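Local coordinates for protein argonaute (Marinitoga piezophila, PDB 5I4A) that uses short guide RNAs bearing a 5'-hydroxyl to bind complementary single-stranded DNA or RNA targets and cleave them, at residues I17-F22 and L50-I55; L6-I11 and T549-Y554; R38-K43 and Q61-N66. One frame throughout, in Å; residues are numbered along the deposited sequence.

Contact 1 (I17-F22 and L50-I55); sequences IKRLYF and LVWIEI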
loop_
_atom_site.group_PDB
_atom_site.type_symbol
_atom_site.label_atom_id
_atom_site.label_comp_id
_atom_site.label_asym_id
_atom_site.label_seq_id
_atom_site.Cartn_x
_atom_site.Cartn_y
_atom_site.Cartn_z
ATOM N N ILE A 17 20.211 22.510 15.132
ATOM C CA ILE A 17 21.054 22.179 13.991
ATOM C C ILE A 17 22.134 23.242 13.868
ATOM O O ILE A 17 21.855 24.439 13.997
ATOM C CB ILE A 17 20.229 22.082 12.688
ATOM C CG1 ILE A 17 19.184 20.970 12.802
ATOM C CG2 ILE A 17 21.131 21.858 11.481
ATOM C CD1 ILE A 17 19.752 19.641 13.250
ATOM N N LYS A 18 23.366 22.803 13.632
ATOM C CA LYS A 18 24.496 23.696 13.418
ATOM C C LYS A 18 24.883 23.669 11.947
ATOM O O LYS A 18 24.974 22.594 11.345
ATOM C CB LYS A 18 25.691 23.302 14.291
ATOM C CG LYS A 18 26.896 24.220 14.122
ATOM C CD LYS A 18 27.642 24.433 15.430
ATOM C CE LYS A 18 28.835 23.501 15.566
ATOM N NZ LYS A 18 29.606 23.785 16.810
ATOM N N ARG A 19 25.105 24.849 11.370
ATOM C CA ARG A 19 25.526 24.974 9.981
ATOM C C ARG A 19 26.915 25.593 9.937
ATOM O O ARG A 19 27.102 26.743 10.353
ATOM C CB ARG A 19 24.529 25.809 9.172
ATOM C CG ARG A 19 24.914 25.959 7.708
ATOM C CD ARG A 19 23.718 26.253 6.811
ATOM N NE ARG A 19 22.900 27.361 7.290
ATOM C CZ ARG A 19 21.586 27.293 7.477
ATOM N NH1 ARG A 19 20.933 26.170 7.217
ATOM N NH2 ARG A 19 20.922 28.354 7.914
ATOM N N LEU A 20 27.882 24.831 9.434
ATOM C CA LEU A 20 29.267 25.262 9.317
ATOM C C LEU A 20 29.583 25.592 7.865
ATOM O O LEU A 20 29.002 25.015 6.944
ATOM C CB LEU A 20 30.223 24.177 9.821
ATOM C CG LEU A 20 29.925 23.593 11.203
ATOM C CD1 LEU A 20 30.921 22.500 11.540
ATOM C CD2 LEU A 20 29.950 24.684 12.252
ATOM N N TYR A 21 30.518 26.518 7.666
ATOM C CA TYR A 21 30.865 27.006 6.341
ATOM C C TYR A 21 32.343 26.781 6.055
ATOM O O TYR A 21 33.182 26.805 6.961
ATOM C CB TYR A 21 30.535 28.494 6.194
ATOM C CG TYR A 21 29.053 28.790 6.156
ATOM C CD1 TYR A 21 28.324 28.939 7.328
ATOM C CD2 TYR A 21 28.384 28.921 4.946
ATOM C CE1 TYR A 21 26.970 29.209 7.296
ATOM C CE2 TYR A 21 27.029 29.193 4.905
ATOM C CZ TYR A 21 26.329 29.337 6.083
ATOM O OH TYR A 21 24.981 29.609 6.049
ATOM N N PHE A 22 32.651 26.569 4.776
ATOM C CA PHE A 22 34.012 26.353 4.312
ATOM C C PHE A 22 34.198 27.074 2.986
ATOM O O PHE A 22 33.249 27.229 2.212
ATOM C CB PHE A 22 34.322 24.856 4.145
ATOM C CG PHE A 22 34.095 24.049 5.392
ATOM C CD1 PHE A 22 32.841 23.543 5.687
ATOM C CD2 PHE A 22 35.137 23.802 6.272
ATOM C CE1 PHE A 22 32.627 22.807 6.835
ATOM C CE2 PHE A 22 34.930 23.063 7.423
ATOM C CZ PHE A 22 33.675 22.566 7.703
ATOM N N LEU A 50 30.608 29.687 -1.285
ATOM C CA LEU A 50 30.756 28.996 -0.013
ATOM C C LEU A 50 30.147 27.598 -0.064
ATOM O O LEU A 50 29.123 27.364 -0.714
ATOM C CB LEU A 50 30.107 29.792 1.122
ATOM C CG LEU A 50 30.798 31.095 1.528
ATOM C CD1 LEU A 50 29.959 31.846 2.549
ATOM C CD2 LEU A 50 32.189 30.812 2.078
ATOM N N VAL A 51 30.791 26.673 0.643
ATOM C CA VAL A 51 30.299 25.314 0.835
ATOM C C VAL A 51 29.961 25.147 2.309
ATOM O O VAL A 51 30.741 25.557 3.177
ATOM C CB VAL A 51 31.338 24.274 0.383
ATOM C CG1 VAL A 51 30.982 22.890 0.907
ATOM C CG2 VAL A 51 31.450 24.262 -1.132
ATOM N N TRP A 52 28.802 24.556 2.598
ATOM C CA TRP A 52 28.350 24.439 3.975
ATOM C C TRP A 52 27.792 23.049 4.249
ATOM O O TRP A 52 27.510 22.266 3.337
ATOM C CB TRP A 52 27.308 25.513 4.323
ATOM C CG TRP A 52 26.311 25.814 3.246
ATOM C CD1 TRP A 52 26.483 26.652 2.181
ATOM C CD2 TRP A 52 24.971 25.314 3.148
ATOM N NE1 TRP A 52 25.341 26.690 1.418
ATOM C CE2 TRP A 52 24.399 25.877 1.991
ATOM C CE3 TRP A 52 24.205 24.434 3.919
ATOM C CZ2 TRP A 52 23.094 25.598 1.591
ATOM C CZ3 TRP A 52 22.911 24.154 3.517
ATOM C CH2 TRP A 52 22.370 24.733 2.364
ATOM N N ILE A 53 27.639 22.754 5.539
ATOM C CA ILE A 53 27.105 21.483 6.011
ATOM C C ILE A 53 26.232 21.751 7.228
ATOM O O ILE A 53 26.587 22.554 8.098
ATOM C CB ILE A 53 28.232 20.477 6.338
ATOM C CG1 ILE A 53 27.646 19.120 6.736
ATOM C CG2 ILE A 53 29.156 21.015 7.432
ATOM C CD1 ILE A 53 28.694 18.086 7.087
ATOM N N GLU A 54 25.077 21.093 7.280
ATOM C CA GLU A 54 24.153 21.194 8.402
ATOM C C GLU A 54 24.204 19.886 9.181
ATOM O O GLU A 54 23.935 18.817 8.623
ATOM C CB GLU A 54 22.738 21.498 7.914
ATOM C CG GLU A 54 22.593 22.898 7.337
ATOM C CD GLU A 54 21.458 23.020 6.339
ATOM O OE1 GLU A 54 20.890 21.981 5.944
ATOM O OE2 GLU A 54 21.140 24.160 5.942
ATOM N N ILE A 55 24.560 19.974 10.460
ATOM C CA ILE A 55 24.817 18.789 11.276
ATOM C C ILE A 55 24.052 18.916 12.586
ATOM O O ILE A 55 23.648 20.020 12.985
ATOM C CB ILE A 55 26.329 18.601 11.550
ATOM C CG1 ILE A 55 26.898 19.831 12.260
ATOM C CG2 ILE A 55 27.076 18.304 10.265
ATOM C CD1 ILE A 55 28.233 19.585 12.931
#

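Contact 2 (L6-I11 and T549-Y554); sequences LNLYKI and TNINSY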
loop_
_atom_site.group_PDB
_atom_site.type_symbol
_atom_site.label_atom_id
_atom_site.label_comp_id
_atom_site.label_asym_id
_atom_site.label_seq_id
_atom_site.Cartn_x
_atom_site.Cartn_y
_atom_site.Cartn_z
ATOM N N LEU A 6 7.556 -1.879 21.666
ATOM C CA LEU A 6 7.581 -1.272 20.345
ATOM C C LEU A 6 9.027 -1.004 19.954
ATOM O O LEU A 6 9.876 -0.735 20.809
ATOM C CB LEU A 6 6.772 0.033 20.291
ATOM C CG LEU A 6 5.251 -0.073 20.419
ATOM C CD1 LEU A 6 4.596 1.273 20.134
ATOM C CD2 LEU A 6 4.702 -1.156 19.498
ATOM N N ASN A 7 9.306 -1.079 18.656
ATOM C CA ASN A 7 10.662 -0.864 18.153
ATOM C C ASN A 7 11.044 0.611 18.099
ATOM O O ASN A 7 11.763 1.041 17.194
ATOM C CB ASN A 7 10.804 -1.517 16.778
ATOM C CG ASN A 7 9.940 -0.856 15.719
ATOM O OD1 ASN A 7 8.961 -0.182 16.031
ATOM N ND2 ASN A 7 10.303 -1.050 14.455
ATOM N N LEU A 8 10.580 1.403 19.059
ATOM C CA LEU A 8 10.844 2.833 19.103
ATOM C C LEU A 8 11.962 3.125 20.093
ATOM O O LEU A 8 12.038 2.510 21.162
ATOM C CB LEU A 8 9.580 3.603 19.490
ATOM C CG LEU A 8 8.462 3.532 18.451
ATOM C CD1 LEU A 8 7.172 4.129 18.992
ATOM C CD2 LEU A 8 8.899 4.248 17.186
ATOM N N TYR A 9 12.831 4.065 19.732
ATOM C CA TYR A 9 13.980 4.417 20.550
ATOM C C TYR A 9 14.076 5.930 20.659
ATOM O O TYR A 9 14.086 6.632 19.643
ATOM C CB TYR A 9 15.267 3.824 19.971
ATOM C CG TYR A 9 15.276 2.313 20.010
ATOM C CD1 TYR A 9 15.684 1.633 21.151
ATOM C CD2 TYR A 9 14.855 1.566 18.919
ATOM C CE1 TYR A 9 15.686 0.253 21.199
ATOM C CE2 TYR A 9 14.855 0.184 18.956
ATOM C CZ TYR A 9 15.271 -0.467 20.098
ATOM O OH TYR A 9 15.272 -1.841 20.145
ATOM N N LYS A 10 14.149 6.421 21.892
ATOM C CA LYS A 10 14.127 7.856 22.138
ATOM C C LYS A 10 15.442 8.492 21.710
ATOM O O LYS A 10 16.524 8.000 22.046
ATOM C CB LYS A 10 13.860 8.126 23.617
ATOM C CG LYS A 10 13.526 9.567 23.946
ATOM C CD LYS A 10 13.099 9.698 25.402
ATOM C CE LYS A 10 12.859 11.148 25.783
ATOM N NZ LYS A 10 11.776 11.760 24.967
ATOM N N ILE A 11 15.347 9.587 20.966
ATOM C CA ILE A 11 16.514 10.324 20.501
ATOM C C ILE A 11 16.869 11.369 21.549
ATOM O O ILE A 11 16.043 12.221 21.894
ATOM C CB ILE A 11 16.249 10.972 19.134
ATOM C CG1 ILE A 11 16.174 9.889 18.054
ATOM C CG2 ILE A 11 17.319 12.008 18.812
ATOM C CD1 ILE A 11 15.369 10.284 16.840
ATOM N N THR A 549 3.960 2.240 7.773
ATOM C CA THR A 549 4.612 2.635 9.014
ATOM C C THR A 549 5.674 1.613 9.400
ATOM O O THR A 549 5.512 0.405 9.187
ATOM C CB THR A 549 3.596 2.804 10.148
ATOM O OG1 THR A 549 4.262 3.301 11.316
ATOM C CG2 THR A 549 2.934 1.488 10.488
ATOM N N ASN A 550 6.777 2.110 9.950
ATOM C CA ASN A 550 7.908 1.282 10.343
ATOM C C ASN A 550 7.825 0.824 11.794
ATOM O O ASN A 550 8.684 0.057 12.241
ATOM C CB ASN A 550 9.213 2.056 10.120
ATOM C CG ASN A 550 10.415 1.150 9.984
ATOM O OD1 ASN A 550 10.400 0.196 9.210
ATOM N ND2 ASN A 550 11.465 1.440 10.743
ATOM N N ILE A 551 6.818 1.273 12.534
ATOM C CA ILE A 551 6.676 0.913 13.941
ATOM C C ILE A 551 6.054 -0.472 14.037
ATOM O O ILE A 551 4.980 -0.726 13.476
ATOM C CB ILE A 551 5.830 1.956 14.684
ATOM C CG1 ILE A 551 6.503 3.328 14.608
ATOM C CG2 ILE A 551 5.601 1.528 16.130
ATOM C CD1 ILE A 551 5.611 4.480 15.024
ATOM N N ASN A 552 6.722 -1.371 14.748
ATOM C CA ASN A 552 6.270 -2.753 14.810
ATOM C C ASN A 552 6.766 -3.367 16.116
ATOM O O ASN A 552 7.156 -2.650 17.044
ATOM C CB ASN A 552 6.745 -3.516 13.562
ATOM C CG ASN A 552 5.726 -4.521 13.075
ATOM O OD1 ASN A 552 5.020 -5.138 13.872
ATOM N ND2 ASN A 552 5.637 -4.685 11.762
ATOM N N SER A 553 6.759 -4.696 16.184
ATOM C CA SER A 553 7.077 -5.413 17.412
ATOM C C SER A 553 7.234 -6.892 17.100
ATOM O O SER A 553 6.701 -7.396 16.107
ATOM C CB SER A 553 5.986 -5.218 18.466
ATOM O OG SER A 553 6.123 -6.161 19.516
ATOM N N TYR A 554 7.966 -7.587 17.972
ATOM C CA TYR A 554 7.970 -9.043 17.941
ATOM C C TYR A 554 6.750 -9.638 18.630
ATOM O O TYR A 554 6.457 -10.821 18.428
ATOM C CB TYR A 554 9.254 -9.599 18.572
ATOM C CG TYR A 554 9.633 -8.997 19.910
ATOM C CD1 TYR A 554 9.000 -9.395 21.083
ATOM C CD2 TYR A 554 10.644 -8.048 20.002
ATOM C CE1 TYR A 554 9.352 -8.851 22.308
ATOM C CE2 TYR A 554 11.004 -7.502 21.220
ATOM C CZ TYR A 554 10.354 -7.905 22.370
ATOM O OH TYR A 554 10.707 -7.362 23.584
#

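Contact 3 (R38-K43 and Q61-N66); sequences RVNNFK and QITPKN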
loop_
_atom_site.group_PDB
_atom_site.type_symbol
_atom_site.label_atom_id
_atom_site.label_comp_id
_atom_site.label_asym_id
_atom_site.label_seq_id
_atom_site.Cartn_x
_atom_site.Cartn_y
_atom_site.Cartn_z
ATOM N N ARG A 38 31.618 12.943 -0.349
ATOM C CA ARG A 38 32.051 11.571 -0.594
ATOM C C ARG A 38 32.854 11.020 0.577
ATOM O O ARG A 38 32.649 9.874 0.995
ATOM C CB ARG A 38 32.874 11.519 -1.881
ATOM C CG ARG A 38 33.016 10.138 -2.490
ATOM C CD ARG A 38 34.022 10.153 -3.630
ATOM N NE ARG A 38 35.369 9.861 -3.153
ATOM C CZ ARG A 38 36.233 10.775 -2.724
ATOM N NH1 ARG A 38 35.905 12.060 -2.710
ATOM N NH2 ARG A 38 37.427 10.401 -2.305
ATOM N N VAL A 39 33.773 11.819 1.122
ATOM C CA VAL A 39 34.655 11.321 2.174
ATOM C C VAL A 39 33.997 11.329 3.548
ATOM O O VAL A 39 34.459 10.619 4.450
ATOM C CB VAL A 39 35.960 12.132 2.218
ATOM C CG1 VAL A 39 36.716 11.989 0.905
ATOM C CG2 VAL A 39 35.666 13.592 2.507
ATOM N N ASN A 40 32.934 12.106 3.742
ATOM C CA ASN A 40 32.239 12.154 5.020
ATOM C C ASN A 40 30.944 11.355 5.027
ATOM O O ASN A 40 30.294 11.275 6.074
ATOM C CB ASN A 40 31.943 13.607 5.411
ATOM C CG ASN A 40 33.183 14.363 5.847
ATOM O OD1 ASN A 40 33.538 14.365 7.025
ATOM N ND2 ASN A 40 33.845 15.014 4.897
ATOM N N ASN A 41 30.557 10.766 3.892
ATOM C CA ASN A 41 29.283 10.052 3.765
ATOM C C ASN A 41 28.117 10.936 4.197
ATOM O O ASN A 41 27.154 10.477 4.812
ATOM C CB ASN A 41 29.297 8.743 4.558
ATOM C CG ASN A 41 30.082 7.649 3.866
ATOM O OD1 ASN A 41 29.989 7.479 2.652
ATOM N ND2 ASN A 41 30.866 6.902 4.637
ATOM N N PHE A 42 28.210 12.221 3.867
ATOM C CA PHE A 42 27.260 13.214 4.361
ATOM C C PHE A 42 27.257 14.378 3.387
ATOM O O PHE A 42 28.301 15.002 3.173
ATOM C CB PHE A 42 27.647 13.677 5.767
ATOM C CG PHE A 42 26.571 14.445 6.474
ATOM C CD1 PHE A 42 26.286 15.753 6.120
ATOM C CD2 PHE A 42 25.852 13.864 7.507
ATOM C CE1 PHE A 42 25.299 16.463 6.771
ATOM C CE2 PHE A 42 24.863 14.571 8.164
ATOM C CZ PHE A 42 24.587 15.872 7.796
ATOM N N LYS A 43 26.095 14.680 2.814
ATOM C CA LYS A 43 26.031 15.628 1.710
ATOM C C LYS A 43 26.332 17.046 2.182
ATOM O O LYS A 43 25.705 17.550 3.120
ATOM C CB LYS A 43 24.656 15.576 1.047
ATOM C CG LYS A 43 24.592 16.287 -0.297
ATOM C CD LYS A 43 23.410 15.805 -1.125
ATOM C CE LYS A 43 23.590 16.149 -2.596
ATOM N NZ LYS A 43 22.591 15.440 -3.447
ATOM N N GLN A 61 33.457 14.987 13.577
ATOM C CA GLN A 61 34.812 15.166 13.070
ATOM C C GLN A 61 34.785 15.043 11.549
ATOM O O GLN A 61 34.537 13.960 11.009
ATOM C CB GLN A 61 35.756 14.144 13.696
ATOM C CG GLN A 61 35.819 14.207 15.219
ATOM C CD GLN A 61 36.634 15.381 15.731
ATOM O OE1 GLN A 61 36.141 16.506 15.821
ATOM N NE2 GLN A 61 37.892 15.120 16.074
ATOM N N ILE A 62 35.048 16.150 10.861
ATOM C CA ILE A 62 34.977 16.188 9.405
ATOM C C ILE A 62 36.285 15.682 8.807
ATOM O O ILE A 62 37.374 15.896 9.349
ATOM C CB ILE A 62 34.636 17.613 8.924
ATOM C CG1 ILE A 62 33.276 18.041 9.479
ATOM C CG2 ILE A 62 34.627 17.697 7.402
ATOM C CD1 ILE A 62 32.875 19.450 9.099
ATOM N N THR A 63 36.166 14.995 7.676
ATOM C CA THR A 63 37.294 14.447 6.929
ATOM C C THR A 63 37.440 15.224 5.611
ATOM O O THR A 63 36.437 15.570 4.994
ATOM C CB THR A 63 37.074 12.930 6.663
ATOM O OG1 THR A 63 37.180 12.206 7.896
ATOM C CG2 THR A 63 38.063 12.362 5.655
ATOM N N PRO A 64 38.682 15.518 5.181
ATOM C CA PRO A 64 39.968 15.195 5.813
ATOM C C PRO A 64 40.267 16.023 7.055
ATOM O O PRO A 64 39.570 16.997 7.337
ATOM C CB PRO A 64 40.985 15.495 4.710
ATOM C CG PRO A 64 40.328 16.519 3.865
ATOM C CD PRO A 64 38.868 16.179 3.876
ATOM N N LYS A 65 41.307 15.621 7.788
ATOM C CA LYS A 65 41.676 16.334 9.006
ATOM C C LYS A 65 41.979 17.798 8.717
ATOM O O LYS A 65 41.446 18.694 9.379
ATOM C CB LYS A 65 42.875 15.656 9.666
ATOM C CG LYS A 65 43.208 16.198 11.047
ATOM C CD LYS A 65 44.709 16.253 11.256
ATOM C CE LYS A 65 45.155 15.322 12.363
ATOM N NZ LYS A 65 46.479 14.710 12.047
ATOM N N ASN A 66 42.820 18.066 7.713
ATOM C CA ASN A 66 43.222 19.454 7.475
ATOM C C ASN A 66 42.116 20.314 6.862
ATOM O O ASN A 66 42.411 21.445 6.453
ATOM C CB ASN A 66 44.478 19.509 6.596
ATOM C CG ASN A 66 44.260 18.962 5.175
ATOM O OD1 ASN A 66 43.154 18.972 4.637
ATOM N ND2 ASN A 66 45.343 18.505 4.560
HETATM O O HOH W 1 33.355 12.600 8.824
#

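Contact 1 (I17-F22 and L50-I55)
K18 and I55, L20 and I53, and F22 and V51 are the hydrogen-bonded pairs of two antiparallel strands, 17-22 and 51-55, whose directions differ by 160°. Each pair is closed by two N-H to O bonds, that from F22 N to V51 O measuring 2.7 Å. R19 with E54 and Y21 with W52 are non-hydrogen-bonded pairs. The two strands are the middle ones of the four-stranded antiparallel sheet of the N-terminal domain, flanked by 45-46 and 74-79.

The aromatic packing lies on the face carrying R19, Y21, W52 and E54. W52 CB sits over a face of the Y21 ring in a CH-pi contact, 4.0 Å from its centroid. With chi1 at 39°, CG of W52 stands between its backbone N and carbonyl carbon, keeping the indole alongside Y21 and CE3 3.5 Å from R19 CD. An alanine here would keep CB over Y21 but lose the indole, and is likely to open a gap beside R19 CD and Y21 CE2.

Beside it, R19 NH1 forms a salt bridge to E54 OE2, which meets the guanidinium at its edge; the modelled 2.4 Å is too short, so the spacing is doubtful. E76 of strand 74-79 adds a salt bridge at R19 NE and a hydrogen bond at Y21 OH.

The opposite face, apart from K18, is apolar. I53 CG2 touches L20 CB and, at 4.0 Å, the edge of the F22 ring at CE1.

Contact 2 (L6-I11 and T549-Y554)
A buried contact between the N-terminal domain and the PIWI domain, held by hydrogen bonds of N7 and packed with apolar side chains, is made where N7, beside the weakly bonded strand at about 8-10, meets N550, I551 and N552 in the irregular loop between strands 539-546 and 560-565. N7 carries it with three hydrogen bonds. Its side-chain ND2 donates to N550 O at 3.0 Å in an almost straight bond (177°), with the acceptor lying in the N7 amide plane. The other end of the same amide receives N552 N at OD1, 2.8 Å away; this donor stands above the carbonyl plane. The third bond uses backbone on both sides, N7 N giving its hydrogen to N552 O at 3.1 Å. Backbone and side chain of N7 thus grip N552 by both its N-H and its carbonyl. The turn of the side chain makes this possible: at chi1 66° the carboxamide is folded back between the backbone N and the carbonyl carbon of N7, so that OD1 and N7 N face the same residue.

Beside the amide, I551 supplies the apolar part. Its CG1 lies 3.6 Å from L8 CD2, and its CG2 branch reaches L6 CD1 at 4.1 Å.

Strands 143-156 and 127-140 border the contact. L8 and I551 both touch H138 of strand 127-140, while N7 and Y9 make backbone hydrogen bonds to I148 and L146 of strand 143-156. L6 and I551 also pack on L564 of strand 560-565 in the PIWI sheet.

Contact 3 (R38-K43 and Q61-N66)
Q61 is joined to N40 through a water, which donates to Q61 O (2.8 Å) and to N40 OD1. I62 comes next and lies against the same amide oxygen, with its CG2 3.5 Å from N40 OD1. At T63 the backbone is gripped directly: T63 N donates to N40 OD1 at 2.8 Å, and N40 ND2 returns a bond of 2.7 Å to T63 O, in the carbonyl plane and on a lone pair. One carboxamide therefore pairs with both polar backbone atoms of T63, while OD1 accepts from the water as well. CG of N40 lies beside its backbone N (chi1 -73°), a setting in which ND2 can also bond L36 O, one turn back in the helix, while OD1 faces T63; this would help fix the amide's rotation. The methyl CG2 of T63 lies 4.0 Å from V39 CB. After a cis peptide bond, P64 follows with a loose apolar contact from its CD to V39 CG2, at 4.3 Å.

Within the N-terminal domain, this pairing joins the C-terminal end of helix 29-40 to the loop between strands 51-56 and 71-72. Helix 84-101 borders the chain beyond: K97 bonds N40 O, and D101 takes N41 ND2.

In the fold
From the N terminus the chain first passes through L6-I11, which meets the PIWI domain only after more than 530 residues, so contact 2 closes a loop that encloses the other two contacts. Strand 16-22 follows, then helix 29-40, then strand 51-56 and the loop after it. Contact 1 pairs the first and third of these elements, contact 3 the second and fourth, and their segments alternate along the chain. The two touch: F42 packs on I53 and F22 on I62, tying sheet, helix and loop into one N-terminal domain. Contact 2, centred about 31 Å from contact 1, joins the start of that region to the PIWI lobe.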